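Local coordinates for protein phosphoribosylaminoimidazole-succinocarboxamide synthase (Thermotoga maritima, PDB 1KUT) that catalyses the ATP-dependent joining of L-aspartate to 5-amino-1-(5-phosphoribosyl)imidazole-4-carboxylate, giving SAICAR in de novo purine biosynthesis, at residues Gly92-Val95 against Arg96-Gly100; Gln140-Lys143 against Met144-Ala148; Lys203-Tyr206 against Arg207-Gly211. All blocks are in the same frame, centred on the assembly; numbering follows the deposited sequence.

Contact 1: residues Gly92-Val95 against Arg96-Gly100; sequences GSFV and RRYGG
Arg97 folds back along the short helix 93-98 onto Ser93, while the next residue, Tyr98, sets a ring edge against the face of Phe94; both i to i+4 pairs lie along one short alpha helix, after which Gly99 leaves helical geometry with a positive phi. The most direct polar link runs from Arg97 NE to Ser93 O, 2.7 Å long with the donor well above the carbonyl plane. A weak second bond joins Arg97 NH2 to Ser93 OG at 3.0 Å, so the guanidinium grips both the backbone and the hydroxyl of the same serine. The bend of the arginine chain at chi3 (-76°) turns the guanidinium back toward Ser93. In the aromatic pair the rings make an edge-to-face contact, centroids 5.0 Å apart and planes at 66°, with Tyr98 CD2 over one face of Phe94, 3.4 Å from Phe94 CE1. Arg96, on another side of the helix, lays one guanidinium face over the backbone of Ser93, with Arg96 NH2 3.5 Å from Ser93 CA. Beneath the side chains, Tyr98 N bonds to Phe94 O, and Gly99 N to Val95 O.

Farther out, Arg97 NH1 forms a salt bridge with Glu112 on strand 105-115, and the Tyr98 hydroxyl is hydrogen-bonded to Met124 O of the second subunit, whose His129 ring also meets the tyrosine. The helix thus stands at the dimer interface. With an alanine here in place of Arg97, Ser93 O would probably lose its short side-chain donor and Glu112 would be left without this charge mate. Next to the tyrosine in the chain, Arg97 CB sits over the centre of the Tyr98 ring, 3.7 Å above its plane.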
ATOM      1  N   GLY B  92      -5.641  -1.813  15.089  1.00 28.41           N
ATOM      2  CA  GLY B  92      -4.207  -1.885  14.848  1.00 28.38           C
ATOM      3  C   GLY B  92      -3.544  -0.829  13.974  1.00 28.25           C
ATOM      4  O   GLY B  92      -3.727   0.376  14.172  1.00 28.04           O
ATOM      5  N   SER B  93      -2.750  -1.295  13.013  1.00 27.97           N
ATOM      6  CA  SER B  93      -2.035  -0.415  12.109  1.00 27.86           C
ATOM      7  C   SER B  93      -3.023   0.353  11.244  1.00 28.20           C
ATOM      8  O   SER B  93      -2.653   1.336  10.583  1.00 28.14           O
ATOM      9  CB  SER B  93      -1.121  -1.230  11.207  1.00 27.99           C
ATOM     10  OG  SER B  93      -1.892  -1.981  10.279  1.00 27.85           O
ATOM     11  N   PHE B  94      -4.278  -0.088  11.235  1.00 27.80           N
ATOM     12  CA  PHE B  94      -5.264   0.604  10.424  1.00 27.63           C
ATOM     13  C   PHE B  94      -5.657   1.922  11.062  1.00 27.60           C
ATOM     14  O   PHE B  94      -5.857   2.906  10.364  1.00 27.39           O
ATOM     15  CB  PHE B  94      -6.519  -0.238  10.202  1.00 27.27           C
ATOM     16  CG  PHE B  94      -7.496   0.391   9.230  1.00 26.93           C
ATOM     17  CD1 PHE B  94      -7.371   0.177   7.859  1.00 26.36           C
ATOM     18  CD2 PHE B  94      -8.506   1.243   9.687  1.00 26.55           C
ATOM     19  CE1 PHE B  94      -8.234   0.801   6.964  1.00 26.33           C
ATOM     20  CE2 PHE B  94      -9.373   1.872   8.800  1.00 26.05           C
ATOM     21  CZ  PHE B  94      -9.241   1.654   7.440  1.00 26.20           C
ATOM     22  N   VAL B  95      -5.790   1.948  12.383  1.00 27.82           N
ATOM     23  CA  VAL B  95      -6.151   3.195  13.043  1.00 28.17           C
ATOM     24  C   VAL B  95      -4.943   4.127  13.096  1.00 28.52           C
ATOM     25  O   VAL B  95      -5.075   5.346  13.001  1.00 27.81           O
ATOM     26  CB  VAL B  95      -6.705   2.947  14.461  1.00 28.41           C
ATOM     27  CG1 VAL B  95      -8.101   2.336  14.365  1.00 28.39           C
ATOM     28  CG2 VAL B  95      -5.781   2.011  15.237  1.00 28.84           C
ATOM     29  N   ARG B  96      -3.753   3.548  13.207  1.00 29.28           N
ATOM     30  CA  ARG B  96      -2.544   4.356  13.254  1.00 30.25           C
ATOM     31  C   ARG B  96      -2.200   4.996  11.906  1.00 30.09           C
ATOM     32  O   ARG B  96      -1.427   5.951  11.847  1.00 30.69           O
ATOM     33  CB  ARG B  96      -1.366   3.506  13.742  1.00 31.30           C
ATOM     34  CG  ARG B  96      -1.598   2.888  15.127  1.00 32.47           C
ATOM     35  CD  ARG B  96      -0.290   2.463  15.761  1.00 33.45           C
ATOM     36  NE  ARG B  96       0.382   1.412  15.003  1.00 34.25           N
ATOM     37  CZ  ARG B  96       0.057   0.121  15.039  1.00 35.04           C
ATOM     38  NH1 ARG B  96      -0.942  -0.307  15.808  1.00 34.88           N
ATOM     39  NH2 ARG B  96       0.737  -0.746  14.295  1.00 35.05           N
ATOM     40  N   ARG B  97      -2.772   4.486  10.824  1.00 29.73           N
ATOM     41  CA  ARG B  97      -2.487   5.042   9.501  1.00 29.32           C
ATOM     42  C   ARG B  97      -3.583   5.965   8.978  1.00 29.18           C
ATOM     43  O   ARG B  97      -3.302   6.978   8.340  1.00 28.80           O
ATOM     44  CB  ARG B  97      -2.295   3.918   8.475  1.00 28.77           C
ATOM     45  CG  ARG B  97      -0.986   3.168   8.547  1.00 28.12           C
ATOM     46  CD  ARG B  97      -1.002   2.023   7.550  1.00 27.53           C
ATOM     47  NE  ARG B  97      -1.829   0.925   8.040  1.00 27.67           N
ATOM     48  CZ  ARG B  97      -2.521   0.098   7.263  1.00 27.37           C
ATOM     49  NH1 ARG B  97      -2.495   0.244   5.938  1.00 26.65           N
ATOM     50  NH2 ARG B  97      -3.225  -0.886   7.813  1.00 26.60           N
ATOM     51  N   TYR B  98      -4.831   5.611   9.264  1.00 29.28           N
ATOM     52  CA  TYR B  98      -5.963   6.366   8.757  1.00 29.59           C
ATOM     53  C   TYR B  98      -6.890   6.937   9.818  1.00 30.93           C
ATOM     54  O   TYR B  98      -7.913   7.540   9.483  1.00 31.10           O
ATOM     55  CB  TYR B  98      -6.766   5.453   7.834  1.00 28.42           C
ATOM     56  CG  TYR B  98      -5.896   4.705   6.858  1.00 27.13           C
ATOM     57  CD1 TYR B  98      -5.067   5.396   5.976  1.00 26.61           C
ATOM     58  CD2 TYR B  98      -5.877   3.310   6.827  1.00 26.48           C
ATOM     59  CE1 TYR B  98      -4.234   4.723   5.084  1.00 26.31           C
ATOM     60  CE2 TYR B  98      -5.043   2.616   5.932  1.00 26.28           C
ATOM     61  CZ  TYR B  98      -4.224   3.330   5.063  1.00 26.00           C
ATOM     62  OH  TYR B  98      -3.404   2.675   4.159  1.00 25.36           O
ATOM     63  N   GLY B  99      -6.552   6.744  11.089  1.00 31.87           N
ATOM     64  CA  GLY B  99      -7.411   7.244  12.148  1.00 33.34           C
ATOM     65  C   GLY B  99      -8.692   6.422  12.260  1.00 34.46           C
ATOM     66  O   GLY B  99      -8.790   5.314  11.720  1.00 34.41           O
ATOM     67  N   GLY B 100      -9.685   6.961  12.961  1.00 35.36           N
ATOM     68  CA  GLY B 100     -10.940   6.247  13.114  1.00 36.45           C
ATOM     69  C   GLY B 100     -11.124   5.711  14.519  1.00 37.16           C
ATOM     70  O   GLY B 100     -10.273   5.922  15.391  1.00 37.19           O
TER

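Contact 2: residues Gln140-Lys143 against Met144-Ala148; sequences QAEK and MKEAA
Glu142 and Lys145 carry the charged part of this contact, their side chains lying side by side and pointing the same way, with Glu142 OE2 3.4 Å from Lys145 NZ. That salt bridge is long and its hydrogen bond weak; a bend in the lysine chain at chi3 (59°) brings the ammonium group to the carboxylate. Lys145 NZ has its stronger partner across the dimer, in a salt bridge to Asp128 of the second subunit, so the ammonium is shared by two acids.

The backbone bonds are those of a regular alpha helix. Met144 N reaches Gln140 O at 2.9 Å and Ala147 N reaches Lys143 O at 2.7 Å, both nearly straight, and Lys145 N bonds to Ala141 O.

Apolar contact comes from Met144, present as selenomethionine. Its chain bends at the last torsion, so that Met144 CE returns to lie 3.7 Å from Ala141 CA, and the side chain also packs on Phe80, Leu82 and Phe173. Ala141 rests on Val127 and Leu130 of helix 127-132. The pattern is that of an amphipathic helix, here 138-160, with its apolar side laid on an antiparallel sheet that includes strands 78-87 and 164-175 and its charged side directed to solvent and the neighbouring subunit.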
ATOM      1  N   GLN B 140      -3.678 -14.137 -10.009  1.00 30.55           N
ATOM      2  CA  GLN B 140      -3.397 -14.796  -8.747  1.00 30.11           C
ATOM      3  C   GLN B 140      -3.779 -13.859  -7.605  1.00 29.71           C
ATOM      4  O   GLN B 140      -4.448 -14.262  -6.657  1.00 29.49           O
ATOM      5  CB  GLN B 140      -1.915 -15.149  -8.669  1.00 30.23           C
ATOM      6  CG  GLN B 140      -1.412 -15.877  -9.905  1.00 30.28           C
ATOM      7  CD  GLN B 140       0.026 -16.307  -9.775  1.00 30.35           C
ATOM      8  OE1 GLN B 140       0.902 -15.499  -9.464  1.00 30.32           O
ATOM      9  NE2 GLN B 140       0.282 -17.589 -10.013  1.00 30.65           N
ATOM     10  N   ALA B 141      -3.361 -12.601  -7.716  1.00 29.37           N
ATOM     11  CA  ALA B 141      -3.659 -11.606  -6.698  1.00 28.85           C
ATOM     12  C   ALA B 141      -5.152 -11.529  -6.456  1.00 28.58           C
ATOM     13  O   ALA B 141      -5.602 -11.525  -5.306  1.00 28.24           O
ATOM     14  CB  ALA B 141      -3.132 -10.249  -7.123  1.00 28.68           C
ATOM     15  N   GLU B 142      -5.922 -11.472  -7.539  1.00 28.42           N
ATOM     16  CA  GLU B 142      -7.377 -11.379  -7.431  1.00 28.38           C
ATOM     17  C   GLU B 142      -7.981 -12.647  -6.829  1.00 27.52           C
ATOM     18  O   GLU B 142      -9.006 -12.591  -6.150  1.00 27.83           O
ATOM     19  CB  GLU B 142      -7.995 -11.094  -8.799  1.00 29.33           C
ATOM     20  CG  GLU B 142      -9.215 -10.173  -8.761  1.00 31.36           C
ATOM     21  CD  GLU B 142      -8.917  -8.817  -8.117  1.00 32.57           C
ATOM     22  OE1 GLU B 142      -7.744  -8.382  -8.165  1.00 33.53           O
ATOM     23  OE2 GLU B 142      -9.854  -8.176  -7.575  1.00 32.87           O
ATOM     24  N   LYS B 143      -7.358 -13.790  -7.080  1.00 26.63           N
ATOM     25  CA  LYS B 143      -7.834 -15.046  -6.506  1.00 25.95           C
ATOM     26  C   LYS B 143      -7.625 -14.963  -4.991  1.00 25.35           C
ATOM     27  O   LYS B 143      -8.550 -15.207  -4.207  1.00 25.01           O
ATOM     28  CB  LYS B 143      -7.040 -16.230  -7.062  1.00 26.86           C
ATOM     29  CG  LYS B 143      -7.485 -16.668  -8.453  1.00 28.74           C
ATOM     30  CD  LYS B 143      -6.715 -17.880  -8.955  1.00 29.45           C
ATOM     31  CE  LYS B 143      -7.363 -18.431 -10.221  1.00 30.51           C
ATOM     32  NZ  LYS B 143      -6.555 -19.514 -10.853  1.00 31.28           N
HETATM   33  N   MSE B 144      -6.404 -14.607  -4.594  1.00 23.90           N
HETATM   34  CA  MSE B 144      -6.053 -14.479  -3.185  1.00 22.81           C
HETATM   35  C   MSE B 144      -6.989 -13.546  -2.466  1.00 23.15           C
HETATM   36  O   MSE B 144      -7.320 -13.784  -1.317  1.00 23.31           O
HETATM   37  CB  MSE B 144      -4.615 -13.981  -3.017  1.00 20.38           C
HETATM   38  CG  MSE B 144      -3.618 -15.034  -3.319  1.00 18.78           C
HETATM   39 SE   MSE B 144      -1.902 -14.433  -2.798  1.00 15.80          SE
HETATM   40  CE  MSE B 144      -1.361 -13.558  -4.472  1.00 17.35           C
ATOM     41  N   LYS B 145      -7.400 -12.471  -3.128  1.00 23.72           N
ATOM     42  CA  LYS B 145      -8.340 -11.543  -2.510  1.00 24.46           C
ATOM     43  C   LYS B 145      -9.703 -12.211  -2.328  1.00 24.76           C
ATOM     44  O   LYS B 145     -10.314 -12.099  -1.267  1.00 24.97           O
ATOM     45  CB  LYS B 145      -8.510 -10.297  -3.377  1.00 25.14           C
ATOM     46  CG  LYS B 145      -7.752  -9.074  -2.881  1.00 26.42           C
ATOM     47  CD  LYS B 145      -7.976  -7.866  -3.800  1.00 27.02           C
ATOM     48  CE  LYS B 145      -9.453  -7.488  -3.910  1.00 27.48           C
ATOM     49  NZ  LYS B 145      -9.631  -6.254  -4.744  1.00 28.17           N
ATOM     50  N   GLU B 146     -10.179 -12.903  -3.364  1.00 25.25           N
ATOM     51  CA  GLU B 146     -11.486 -13.573  -3.318  1.00 25.90           C
ATOM     52  C   GLU B 146     -11.491 -14.664  -2.256  1.00 24.90           C
ATOM     53  O   GLU B 146     -12.456 -14.831  -1.509  1.00 24.76           O
ATOM     54  CB  GLU B 146     -11.829 -14.203  -4.681  1.00 27.91           C
ATOM     55  CG  GLU B 146     -11.774 -13.248  -5.880  1.00 30.66           C
ATOM     56  CD  GLU B 146     -12.053 -13.954  -7.222  1.00 33.07           C
ATOM     57  OE1 GLU B 146     -13.224 -14.357  -7.463  1.00 33.77           O
ATOM     58  OE2 GLU B 146     -11.097 -14.110  -8.030  1.00 33.63           O
ATOM     59  N   ALA B 147     -10.404 -15.414  -2.199  1.00 23.83           N
ATOM     60  CA  ALA B 147     -10.298 -16.473  -1.226  1.00 23.15           C
ATOM     61  C   ALA B 147     -10.300 -15.851   0.175  1.00 22.79           C
ATOM     62  O   ALA B 147     -11.093 -16.242   1.044  1.00 22.78           O
ATOM     63  CB  ALA B 147      -9.026 -17.258  -1.471  1.00 22.64           C
ATOM     64  N   ALA B 148      -9.420 -14.875   0.387  1.00 22.30           N
ATOM     65  CA  ALA B 148      -9.321 -14.206   1.682  1.00 22.14           C
ATOM     66  C   ALA B 148     -10.678 -13.760   2.225  1.00 22.46           C
ATOM     67  O   ALA B 148     -11.016 -14.072   3.372  1.00 22.15           O
ATOM     68  CB  ALA B 148      -8.382 -13.019   1.583  1.00 21.50           C
TER

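Contact 3: residues Lys203-Tyr206 against Arg207-Gly211; sequences KDVY and RRDLG
Tyr206 and Leu210, one turn apart on helix 202-211, meet through a single apolar approach, Tyr206 CD1 to Leu210 CD1 at 3.9 Å. The tyrosine ring leans obliquely against the leucine branch, and its chi1 of -118° lies well away from a staggered value. Leu210 CD1 is also close to the backbone, 3.1 Å from Tyr206 O.

Val205 and Asp209 run side by side in the same direction. Val205 CG1 stands opposite the backbone N (chi1 171°), which leaves it beside the carboxylate, 4.1 Å from Asp209 OD2. The neighbouring Arg208 is bent at chi2 and chi3 and has an almost eclipsed chi1 of 16°; this folded course brings Arg208 NE to Asp209 OD1 at 3.0 Å, in a salt bridge. Asp209 OD1 lies in the guanidinium plane, but the donor meets it on the anti side and tilted about 30° from the carboxylate plane. Arg208 NH1 goes on to a second acid, Glu219 of helix 214-229.

Along the backbone, Asp209 N bonds to Val205 O at 3.2 Å, and Leu210 N to Tyr206 O at 3.0 Å. Asp204 O takes Arg208 N, with a weak additional bond from Arg207 N.

With Asp209 and Glu219 both on the guanidinium of Arg208, the charge chemistry ties this surface helix to the following one, and the positive charge of the arginine is probably balanced in part by these two carboxylates.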
ATOM      1  N   LYS B 203      -9.787  -2.289  29.328  1.00 48.02           N
ATOM      2  CA  LYS B 203      -9.087  -2.482  30.593  1.00 47.62           C
ATOM      3  C   LYS B 203      -9.067  -3.953  31.017  1.00 47.03           C
ATOM      4  O   LYS B 203      -8.027  -4.549  31.264  1.00 47.13           O
ATOM      5  CB  LYS B 203      -9.791  -1.643  31.661  1.00 47.44           C
ATOM      6  CG  LYS B 203     -10.188  -0.259  31.143  1.00 49.38           C
ATOM      7  CD  LYS B 203      -9.014   0.723  31.152  1.00 48.17           C
ATOM      8  CE  LYS B 203      -9.432   2.133  31.583  1.00 49.84           C
ATOM      9  NZ  LYS B 203      -8.275   3.025  31.535  1.00 49.11           N
ATOM     10  N   ASP B 204     -10.278  -4.527  31.137  1.00 46.68           N
ATOM     11  CA  ASP B 204     -10.379  -5.911  31.587  1.00 46.63           C
ATOM     12  C   ASP B 204      -9.574  -6.864  30.699  1.00 46.54           C
ATOM     13  O   ASP B 204      -8.722  -7.618  31.152  1.00 46.12           O
ATOM     14  CB  ASP B 204     -11.854  -6.308  31.583  1.00 46.98           C
ATOM     15  CG  ASP B 204     -12.547  -5.672  32.779  1.00 47.71           C
ATOM     16  OD1 ASP B 204     -13.747  -5.897  32.933  1.00 47.74           O
ATOM     17  OD2 ASP B 204     -11.886  -4.967  33.538  1.00 47.58           O
ATOM     18  N   VAL B 205      -9.902  -6.844  29.393  1.00 46.26           N
ATOM     19  CA  VAL B 205      -9.203  -7.724  28.465  1.00 45.77           C
ATOM     20  C   VAL B 205      -7.684  -7.619  28.624  1.00 45.18           C
ATOM     21  O   VAL B 205      -6.963  -8.607  28.686  1.00 45.17           O
ATOM     22  CB  VAL B 205      -9.606  -7.336  27.041  1.00 45.73           C
ATOM     23  CG1 VAL B 205      -8.733  -8.078  26.031  1.00 45.93           C
ATOM     24  CG2 VAL B 205     -11.061  -7.690  26.800  1.00 46.05           C
ATOM     25  N   TYR B 206      -7.198  -6.364  28.647  1.00 44.79           N
ATOM     26  CA  TYR B 206      -5.763  -6.147  28.790  1.00 44.76           C
ATOM     27  C   TYR B 206      -5.223  -6.771  30.079  1.00 44.38           C
ATOM     28  O   TYR B 206      -4.077  -7.193  30.163  1.00 44.48           O
ATOM     29  CB  TYR B 206      -5.508  -4.639  28.795  1.00 45.54           C
ATOM     30  CG  TYR B 206      -4.649  -4.268  27.638  1.00 46.79           C
ATOM     31  CD1 TYR B 206      -3.270  -4.176  27.800  1.00 47.23           C
ATOM     32  CD2 TYR B 206      -5.220  -3.975  26.399  1.00 47.04           C
ATOM     33  CE1 TYR B 206      -2.466  -3.798  26.734  1.00 47.62           C
ATOM     34  CE2 TYR B 206      -4.417  -3.588  25.335  1.00 47.59           C
ATOM     35  CZ  TYR B 206      -3.047  -3.494  25.502  1.00 47.87           C
ATOM     36  OH  TYR B 206      -2.242  -3.113  24.447  1.00 48.39           O
ATOM     37  N   ARG B 207      -6.065  -6.800  31.111  1.00 43.46           N
ATOM     38  CA  ARG B 207      -5.674  -7.313  32.418  1.00 42.43           C
ATOM     39  C   ARG B 207      -5.360  -8.802  32.373  1.00 42.08           C
ATOM     40  O   ARG B 207      -4.251  -9.199  32.708  1.00 41.95           O
ATOM     41  CB  ARG B 207      -6.761  -6.983  33.458  1.00 42.10           C
ATOM     42  CG  ARG B 207      -6.650  -7.111  34.977  1.00 41.48           C
ATOM     43  CD  ARG B 207      -7.983  -6.955  35.718  1.00 41.12           C
ATOM     44  NE  ARG B 207      -9.018  -7.988  35.824  1.00 41.17           N
ATOM     45  CZ  ARG B 207      -9.062  -9.234  36.331  1.00 41.08           C
ATOM     46  NH1 ARG B 207      -8.128 -10.025  36.828  1.00 41.27           N
ATOM     47  NH2 ARG B 207     -10.339  -9.626  36.319  1.00 41.19           N
ATOM     48  N   ARG B 208      -6.326  -9.626  31.974  1.00 41.85           N
ATOM     49  CA  ARG B 208      -6.089 -11.069  31.900  1.00 41.88           C
ATOM     50  C   ARG B 208      -4.960 -11.421  30.928  1.00 41.51           C
ATOM     51  O   ARG B 208      -4.174 -12.345  31.179  1.00 41.05           O
ATOM     52  CB  ARG B 208      -7.400 -11.798  31.549  1.00 42.35           C
ATOM     53  CG  ARG B 208      -8.686 -11.193  30.986  1.00 42.81           C
ATOM     54  CD  ARG B 208      -8.886 -12.245  29.889  1.00 43.58           C
ATOM     55  NE  ARG B 208      -8.416 -12.121  28.506  1.00 44.30           N
ATOM     56  CZ  ARG B 208      -8.964 -12.952  27.601  1.00 44.56           C
ATOM     57  NH1 ARG B 208     -10.194 -13.126  28.054  1.00 44.79           N
ATOM     58  NH2 ARG B 208      -8.645 -13.331  26.361  1.00 44.51           N
ATOM     59  N   ASP B 209      -4.881 -10.691  29.821  1.00 41.21           N
ATOM     60  CA  ASP B 209      -3.828 -10.928  28.842  1.00 41.32           C
ATOM     61  C   ASP B 209      -2.454 -10.694  29.459  1.00 41.04           C
ATOM     62  O   ASP B 209      -1.494 -11.394  29.138  1.00 41.14           O
ATOM     63  CB  ASP B 209      -4.014 -10.008  27.640  1.00 42.04           C
ATOM     64  CG  ASP B 209      -5.083 -10.506  26.696  1.00 42.83           C
ATOM     65  OD1 ASP B 209      -5.879 -11.387  27.111  1.00 43.47           O
ATOM     66  OD2 ASP B 209      -5.126 -10.012  25.547  1.00 43.12           O
ATOM     67  N   LEU B 210      -2.358  -9.699  30.336  1.00 40.68           N
ATOM     68  CA  LEU B 210      -1.104  -9.397  31.002  1.00 40.45           C
ATOM     69  C   LEU B 210      -0.918 -10.367  32.159  1.00 40.49           C
ATOM     70  O   LEU B 210       0.209 -10.669  32.547  1.00 40.66           O
ATOM     71  CB  LEU B 210      -1.100  -7.953  31.502  1.00 40.22           C
ATOM     72  CG  LEU B 210      -0.534  -6.952  30.492  1.00 40.57           C
ATOM     73  CD1 LEU B 210      -1.124  -7.213  29.103  1.00 40.88           C
ATOM     74  CD2 LEU B 210      -0.832  -5.540  30.954  1.00 40.26           C
ATOM     75  N   GLY B 211      -2.034 -10.850  32.703  1.00 40.48           N
ATOM     76  CA  GLY B 211      -1.978 -11.807  33.791  1.00 40.48           C
ATOM     77  C   GLY B 211      -1.301 -13.059  33.266  1.00 40.55           C
ATOM     78  O   GLY B 211      -0.248 -13.467  33.767  1.00 40.66           O
TER

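From the N terminus the three contacts follow one another in series, none nested in or crossing another, and each closes just one local stretch of helix. Contact 1 lies on helix 93-98, in the connection between strands 78-87 and 105-115, and faces the second subunit. Contact 2 sits near the start of helix 138-160, which packs against those same strands and also reaches across the dimer. Contact 3 comes after strand 192-196, on helix 202-211, and leads toward helix 214-229. The centres of contacts 1 and 2 are about 24 Å apart; contacts 2 and 3, with centres about 36 Å apart, lie on opposite sides of the chain's centre.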